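Type III secretion system effector protein ExoU (Pseudomonas fluorescens, PDB 4QMK) is a patatin-like phospholipase toxin, probably delivered into host cells by type III secretion and brought to the plasma membrane by binding phosphatidylinositol 4,5-bisphosphate. Local coordinates at residues K241-G253 with I270-G282. Residues are numbered along the deposited sequence; the frame is centred on the assembly and turned at random.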
ATOM      1  N   LYS A 241      10.459  -3.867  20.034  1.00 36.07           N
ATOM      2  CA  LYS A 241      11.566  -3.535  19.168  1.00 34.91           C
ATOM      3  C   LYS A 241      11.196  -3.466  17.705  1.00 33.99           C
ATOM      4  O   LYS A 241      10.308  -4.148  17.253  1.00 36.20           O
ATOM      5  CB  LYS A 241      12.582  -4.638  19.290  1.00 34.49           C
ATOM      6  CG  LYS A 241      13.448  -4.585  20.520  1.00 36.56           C
ATOM      7  CD  LYS A 241      12.831  -5.100  21.789  1.00 37.13           C
ATOM      8  CE  LYS A 241      13.814  -5.038  22.960  1.00 35.05           C
ATOM      9  NZ  LYS A 241      14.243  -3.659  23.344  1.00 34.19           N
ATOM     10  N   GLN A 242      11.915  -2.702  16.924  1.00 34.40           N
ATOM     11  CA  GLN A 242      11.664  -2.781  15.483  1.00 35.91           C
ATOM     12  C   GLN A 242      12.147  -4.131  15.027  1.00 31.51           C
ATOM     13  O   GLN A 242      12.969  -4.763  15.712  1.00 29.44           O
ATOM     14  CB  GLN A 242      12.386  -1.707  14.726  1.00 36.75           C
ATOM     15  CG  GLN A 242      12.013  -0.323  15.169  1.00 38.58           C
ATOM     16  CD  GLN A 242      12.873   0.691  14.503  1.00 40.55           C
ATOM     17  OE1 GLN A 242      13.134   0.618  13.308  1.00 43.46           O
ATOM     18  NE2 GLN A 242      13.366   1.608  15.271  1.00 45.04           N
ATOM     19  N   LEU A 243      11.665  -4.573  13.879  1.00 29.53           N
ATOM     20  CA  LEU A 243      11.981  -5.925  13.432  1.00 27.27           C
ATOM     21  C   LEU A 243      12.360  -5.958  11.980  1.00 25.93           C
ATOM     22  O   LEU A 243      11.708  -5.294  11.169  1.00 24.59           O
ATOM     23  CB  LEU A 243      10.772  -6.820  13.651  1.00 27.56           C
ATOM     24  CG  LEU A 243      10.820  -8.262  13.109  1.00 29.28           C
ATOM     25  CD1 LEU A 243      11.865  -9.069  13.849  1.00 31.29           C
ATOM     26  CD2 LEU A 243       9.470  -8.907  13.281  1.00 28.41           C
ATOM     27  N   ASN A 244      13.415  -6.723  11.675  1.00 24.34           N
ATOM     28  CA  ASN A 244      13.789  -7.083  10.321  1.00 24.93           C
ATOM     29  C   ASN A 244      13.751  -8.562  10.210  1.00 25.45           C
ATOM     30  O   ASN A 244      14.435  -9.260  10.935  1.00 25.59           O
ATOM     31  CB  ASN A 244      15.234  -6.752  10.035  1.00 31.05           C
ATOM     32  CG  ASN A 244      15.431  -5.348   9.777  1.00 31.42           C
ATOM     33  OD1 ASN A 244      15.128  -4.874   8.719  1.00 39.47           O
ATOM     34  ND2 ASN A 244      15.901  -4.652  10.750  1.00 36.56           N
ATOM     35  N   ILE A 245      13.034  -9.049   9.236  1.00 27.38           N
ATOM     36  CA  ILE A 245      13.058 -10.423   8.920  1.00 27.22           C
ATOM     37  C   ILE A 245      13.731 -10.548   7.545  1.00 31.44           C
ATOM     38  O   ILE A 245      13.392  -9.842   6.587  1.00 33.78           O
ATOM     39  CB  ILE A 245      11.662 -10.984   8.935  1.00 26.73           C
ATOM     40  CG1 ILE A 245      11.213 -10.993  10.355  1.00 28.95           C
ATOM     41  CG2 ILE A 245      11.650 -12.402   8.354  1.00 28.53           C
ATOM     42  CD1 ILE A 245       9.947 -11.799  10.596  1.00 32.00           C
ATOM     43  N   THR A 246      14.682 -11.453   7.457  1.00 36.11           N
ATOM     44  CA  THR A 246      15.511 -11.577   6.276  1.00 43.77           C
ATOM     45  C   THR A 246      15.693 -12.986   5.830  1.00 40.24           C
ATOM     46  O   THR A 246      15.516 -13.910   6.592  1.00 45.18           O
ATOM     47  CB  THR A 246      16.888 -11.000   6.616  1.00 48.20           C
ATOM     48  OG1 THR A 246      16.711  -9.611   6.922  1.00 53.65           O
ATOM     49  CG2 THR A 246      17.826 -11.105   5.463  1.00 55.33           C
ATOM     50  N   GLY A 247      16.055 -13.166   4.584  1.00 38.92           N
ATOM     51  CA  GLY A 247      16.389 -14.495   4.119  1.00 39.07           C
ATOM     52  C   GLY A 247      16.855 -14.563   2.719  1.00 35.76           C
ATOM     53  O   GLY A 247      16.710 -13.610   1.968  1.00 40.19           O
ATOM     54  N   THR A 248      17.355 -15.712   2.341  1.00 32.33           N
ATOM     55  CA  THR A 248      17.899 -15.854   1.014  1.00 35.13           C
ATOM     56  C   THR A 248      17.317 -17.033   0.301  1.00 31.37           C
ATOM     57  O   THR A 248      17.416 -18.138   0.777  1.00 32.76           O
ATOM     58  CB  THR A 248      19.401 -16.057   1.109  1.00 40.57           C
ATOM     59  OG1 THR A 248      19.959 -14.962   1.856  1.00 49.52           O
ATOM     60  CG2 THR A 248      20.018 -16.133  -0.275  1.00 39.76           C
ATOM     61  N   GLY A 249      16.742 -16.800  -0.855  1.00 29.24           N
ATOM     62  CA  GLY A 249      16.144 -17.848  -1.619  1.00 29.34           C
ATOM     63  C   GLY A 249      16.834 -18.001  -2.936  1.00 31.52           C
ATOM     64  O   GLY A 249      17.624 -17.175  -3.321  1.00 29.68           O
ATOM     65  N   MET A 250      16.515 -19.087  -3.627  1.00 35.12           N
ATOM     66  CA  MET A 250      17.011 -19.340  -4.964  1.00 35.07           C
ATOM     67  C   MET A 250      15.861 -19.203  -5.957  1.00 35.32           C
ATOM     68  O   MET A 250      14.884 -19.917  -5.892  1.00 36.45           O
ATOM     69  CB  MET A 250      17.658 -20.710  -5.031  1.00 38.89           C
ATOM     70  CG  MET A 250      19.138 -20.690  -4.684  1.00 43.93           C
ATOM     71  SD  MET A 250      20.165 -20.133  -6.076  1.00 58.84           S
ATOM     72  CE  MET A 250      21.708 -20.058  -5.221  1.00 60.72           C
ATOM     73  N   PHE A 251      16.016 -18.322  -6.937  1.00 37.38           N
ATOM     74  CA  PHE A 251      14.973 -18.024  -7.863  1.00 38.35           C
ATOM     75  C   PHE A 251      15.583 -17.987  -9.232  1.00 44.66           C
ATOM     76  O   PHE A 251      16.391 -17.109  -9.515  1.00 48.93           O
ATOM     77  CB  PHE A 251      14.399 -16.664  -7.527  1.00 37.88           C
ATOM     78  CG  PHE A 251      13.752 -16.567  -6.144  1.00 36.29           C
ATOM     79  CD1 PHE A 251      12.427 -16.938  -5.945  1.00 35.62           C
ATOM     80  CD2 PHE A 251      14.431 -16.008  -5.094  1.00 35.05           C
ATOM     81  CE1 PHE A 251      11.821 -16.800  -4.716  1.00 34.43           C
ATOM     82  CE2 PHE A 251      13.838 -15.873  -3.857  1.00 35.42           C
ATOM     83  CZ  PHE A 251      12.534 -16.273  -3.665  1.00 35.00           C
ATOM     84  N   ASP A 252      15.201 -18.929 -10.096  1.00 49.32           N
ATOM     85  CA  ASP A 252      15.682 -18.971 -11.475  1.00 51.45           C
ATOM     86  C   ASP A 252      17.214 -19.065 -11.552  1.00 49.97           C
ATOM     87  O   ASP A 252      17.852 -18.426 -12.408  1.00 53.13           O
ATOM     88  CB  ASP A 252      15.155 -17.743 -12.259  1.00 57.50           C
ATOM     89  CG  ASP A 252      15.558 -17.758 -13.737  1.00 64.63           C
ATOM     90  OD1 ASP A 252      15.379 -18.800 -14.395  1.00 75.00           O
ATOM     91  OD2 ASP A 252      16.054 -16.722 -14.237  1.00 70.51           O
ATOM     92  N   GLY A 253      17.799 -19.842 -10.640  1.00 45.64           N
ATOM     93  CA  GLY A 253      19.241 -20.073 -10.618  1.00 45.08           C
ATOM     94  C   GLY A 253      20.106 -19.030  -9.923  1.00 46.53           C
ATOM     95  O   GLY A 253      21.328 -19.197  -9.853  1.00 45.17           O
ATOM     96  N   ILE A 270       3.740  -9.794  10.523  1.00 31.36           N
ATOM     97  CA  ILE A 270       5.065 -10.338  10.846  1.00 30.91           C
ATOM     98  C   ILE A 270       5.114 -11.846  10.839  1.00 32.04           C
ATOM     99  O   ILE A 270       6.146 -12.440  10.513  1.00 31.85           O
ATOM    100  CB  ILE A 270       5.641  -9.757  12.143  1.00 31.08           C
ATOM    101  CG1 ILE A 270       4.845 -10.163  13.369  1.00 32.11           C
ATOM    102  CG2 ILE A 270       5.619  -8.224  12.076  1.00 36.68           C
ATOM    103  CD1 ILE A 270       5.413  -9.574  14.655  1.00 30.92           C
ATOM    104  N   GLY A 271       3.995 -12.476  11.180  1.00 34.39           N
ATOM    105  CA  GLY A 271       3.921 -13.937  11.218  1.00 34.09           C
ATOM    106  C   GLY A 271       4.102 -14.514   9.844  1.00 33.19           C
ATOM    107  O   GLY A 271       4.912 -15.426   9.627  1.00 31.26           O
ATOM    108  N   ARG A 272       3.372 -13.935   8.915  1.00 33.36           N
ATOM    109  CA  ARG A 272       3.432 -14.329   7.520  1.00 34.16           C
ATOM    110  C   ARG A 272       4.868 -14.107   6.996  1.00 35.99           C
ATOM    111  O   ARG A 272       5.410 -14.976   6.298  1.00 38.27           O
ATOM    112  CB  ARG A 272       2.351 -13.549   6.750  1.00 36.39           C
ATOM    113  CG  ARG A 272       2.216 -13.771   5.244  1.00 41.21           C
ATOM    114  CD  ARG A 272       2.306 -15.220   4.801  1.00 42.78           C
ATOM    115  NE  ARG A 272       1.187 -16.024   5.256  1.00 48.64           N
ATOM    116  CZ  ARG A 272       0.050 -16.214   4.595  1.00 48.91           C
ATOM    117  NH1 ARG A 272      -0.181 -15.658   3.419  1.00 48.44           N
ATOM    118  NH2 ARG A 272      -0.867 -16.978   5.144  1.00 53.13           N
ATOM    119  N   ALA A 273       5.497 -12.978   7.372  1.00 35.69           N
ATOM    120  CA  ALA A 273       6.855 -12.657   6.955  1.00 33.50           C
ATOM    121  C   ALA A 273       7.825 -13.710   7.400  1.00 33.75           C
ATOM    122  O   ALA A 273       8.769 -14.053   6.667  1.00 29.69           O
ATOM    123  CB  ALA A 273       7.298 -11.345   7.566  1.00 34.77           C
ATOM    124  N   ALA A 274       7.638 -14.151   8.644  1.00 30.06           N
ATOM    125  CA  ALA A 274       8.502 -15.140   9.267  1.00 29.17           C
ATOM    126  C   ALA A 274       8.315 -16.515   8.649  1.00 31.33           C
ATOM    127  O   ALA A 274       9.264 -17.289   8.542  1.00 32.13           O
ATOM    128  CB  ALA A 274       8.203 -15.222  10.761  1.00 31.36           C
ATOM    129  N   LEU A 275       7.087 -16.838   8.269  1.00 32.51           N
ATOM    130  CA  LEU A 275       6.831 -18.099   7.637  1.00 35.31           C
ATOM    131  C   LEU A 275       7.565 -18.135   6.299  1.00 35.53           C
ATOM    132  O   LEU A 275       8.188 -19.149   5.948  1.00 34.57           O
ATOM    133  CB  LEU A 275       5.334 -18.276   7.411  1.00 38.41           C
ATOM    134  CG  LEU A 275       4.892 -19.479   6.564  1.00 41.34           C
ATOM    135  CD1 LEU A 275       5.043 -20.775   7.357  1.00 44.15           C
ATOM    136  CD2 LEU A 275       3.429 -19.284   6.190  1.00 45.46           C
ATOM    137  N   ILE A 276       7.438 -17.033   5.545  1.00 34.44           N
ATOM    138  CA  ILE A 276       8.023 -16.919   4.205  1.00 36.74           C
ATOM    139  C   ILE A 276       9.520 -17.056   4.363  1.00 33.22           C
ATOM    140  O   ILE A 276      10.202 -17.802   3.641  1.00 29.84           O
ATOM    141  CB  ILE A 276       7.808 -15.517   3.593  1.00 40.07           C
ATOM    142  CG1 ILE A 276       6.342 -15.088   3.642  1.00 39.91           C
ATOM    143  CG2 ILE A 276       8.404 -15.445   2.179  1.00 42.45           C
ATOM    144  CD1 ILE A 276       5.566 -15.291   2.401  1.00 41.67           C
ATOM    145  N   SER A 277      10.018 -16.327   5.332  1.00 29.01           N
ATOM    146  CA  SER A 277      11.419 -16.305   5.566  1.00 31.01           C
ATOM    147  C   SER A 277      11.949 -17.681   5.766  1.00 30.66           C
ATOM    148  O   SER A 277      12.935 -18.057   5.183  1.00 30.92           O
ATOM    149  CB  SER A 277      11.710 -15.434   6.768  1.00 33.57           C
ATOM    150  OG  SER A 277      13.061 -15.507   7.107  1.00 42.93           O
ATOM    151  N   GLY A 278      11.271 -18.459   6.589  1.00 35.43           N
ATOM    152  CA  GLY A 278      11.733 -19.789   6.895  1.00 33.40           C
ATOM    153  C   GLY A 278      11.613 -20.794   5.763  1.00 34.88           C
ATOM    154  O   GLY A 278      12.305 -21.781   5.758  1.00 35.76           O
ATOM    155  N   ALA A 279      10.733 -20.548   4.807  1.00 34.47           N
ATOM    156  CA  ALA A 279      10.502 -21.487   3.728  1.00 35.85           C
ATOM    157  C   ALA A 279      11.142 -21.132   2.451  1.00 39.75           C
ATOM    158  O   ALA A 279      10.672 -21.605   1.421  1.00 44.59           O
ATOM    159  CB  ALA A 279       9.039 -21.501   3.412  1.00 37.05           C
ATOM    160  N   LEU A 280      12.100 -20.220   2.412  1.00 45.10           N
ATOM    161  CA  LEU A 280      12.608 -19.836   1.063  1.00 46.84           C
ATOM    162  C   LEU A 280      13.160 -21.022   0.217  1.00 50.08           C
ATOM    163  O   LEU A 280      13.782 -21.954   0.749  1.00 54.18           O
ATOM    164  CB  LEU A 280      13.570 -18.680   1.171  1.00 41.39           C
ATOM    165  CG  LEU A 280      12.789 -17.487   1.647  1.00 36.50           C
ATOM    166  CD1 LEU A 280      13.689 -16.468   2.248  1.00 37.86           C
ATOM    167  CD2 LEU A 280      12.047 -16.906   0.492  1.00 38.63           C
ATOM    168  N   PRO A 281      12.847 -21.023  -1.096  1.00 50.12           N
ATOM    169  CA  PRO A 281      13.266 -22.104  -1.968  1.00 49.15           C
ATOM    170  C   PRO A 281      14.772 -22.186  -2.107  1.00 45.93           C
ATOM    171  O   PRO A 281      15.433 -21.138  -2.235  1.00 45.94           O
ATOM    172  CB  PRO A 281      12.670 -21.697  -3.330  1.00 48.92           C
ATOM    173  CG  PRO A 281      12.582 -20.215  -3.286  1.00 44.18           C
ATOM    174  CD  PRO A 281      12.196 -19.941  -1.867  1.00 48.68           C
ATOM    175  N   GLY A 282      15.297 -23.397  -1.979  1.00 43.74           N
ATOM    176  CA  GLY A 282      16.662 -23.726  -2.359  1.00 41.53           C
ATOM    177  C   GLY A 282      16.488 -24.120  -3.805  1.00 43.54           C
ATOM    178  O   GLY A 282      17.419 -24.076  -4.602  1.00 52.67           O
TER
HETATM  179  O   HOH W   1      16.045 -21.263   1.328  1.00 53.25           O
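Ile245 packs on helix 270-278 with both of its branches. Ile245 CD1 reaches the methyl groups of Ala273 and Ala274, lying 3.8 Å from Ala274 CB. Ile245 CG2, anti to the backbone N, touches Ser277 CB at 3.4 Å. Two residues earlier, Leu243 meets the start of the helix, with Leu243 CD2 at 4.1 Å from Ile270 CB. The axes of the short segments approach to 7.9 Å, their N-to-C directions 25° apart. Beyond the helix the chain draws closer still, Gly249 CA and Leu280 CA being 4.9 Å apart. Leu280 CD1 lies against the backbone at Gly247 and Thr248, and Leu280 CB rests near Gly249 CA. Pro281 CG sits over one face of the Phe251 ring in a CH-pi contact, 4.2 Å from the centroid of that ring, and Leu280 CD2 approaches the same ring obliquely.

Met250 N donates to Pro281 O at 2.7 Å with an N-H...O angle of 158°, the donor tilted out of the carbonyl plane; the bond ties the segment that follows the helix to the end of the strand. A chi1 of 174° swings Ser277 OG away from its own N and toward the strand, 3.0 Å from Thr246 O. Ser277 OG is also within hydrogen-bonding reach of Ser104 O, so its proton may serve either carbonyl. Ser104 belongs to a GxSxG sequence consistent with the nucleophile elbow of patatin-like enzymes.

Strand 242-251 runs between strands 254-260 and 99-103 in the mixed sheet; helix 270-278 packs on one face of this strand, with helix 107-114 touching Leu243, Ile245 and Ser277, and Phe227 of helix 227-236 meeting Leu243 and Ala273.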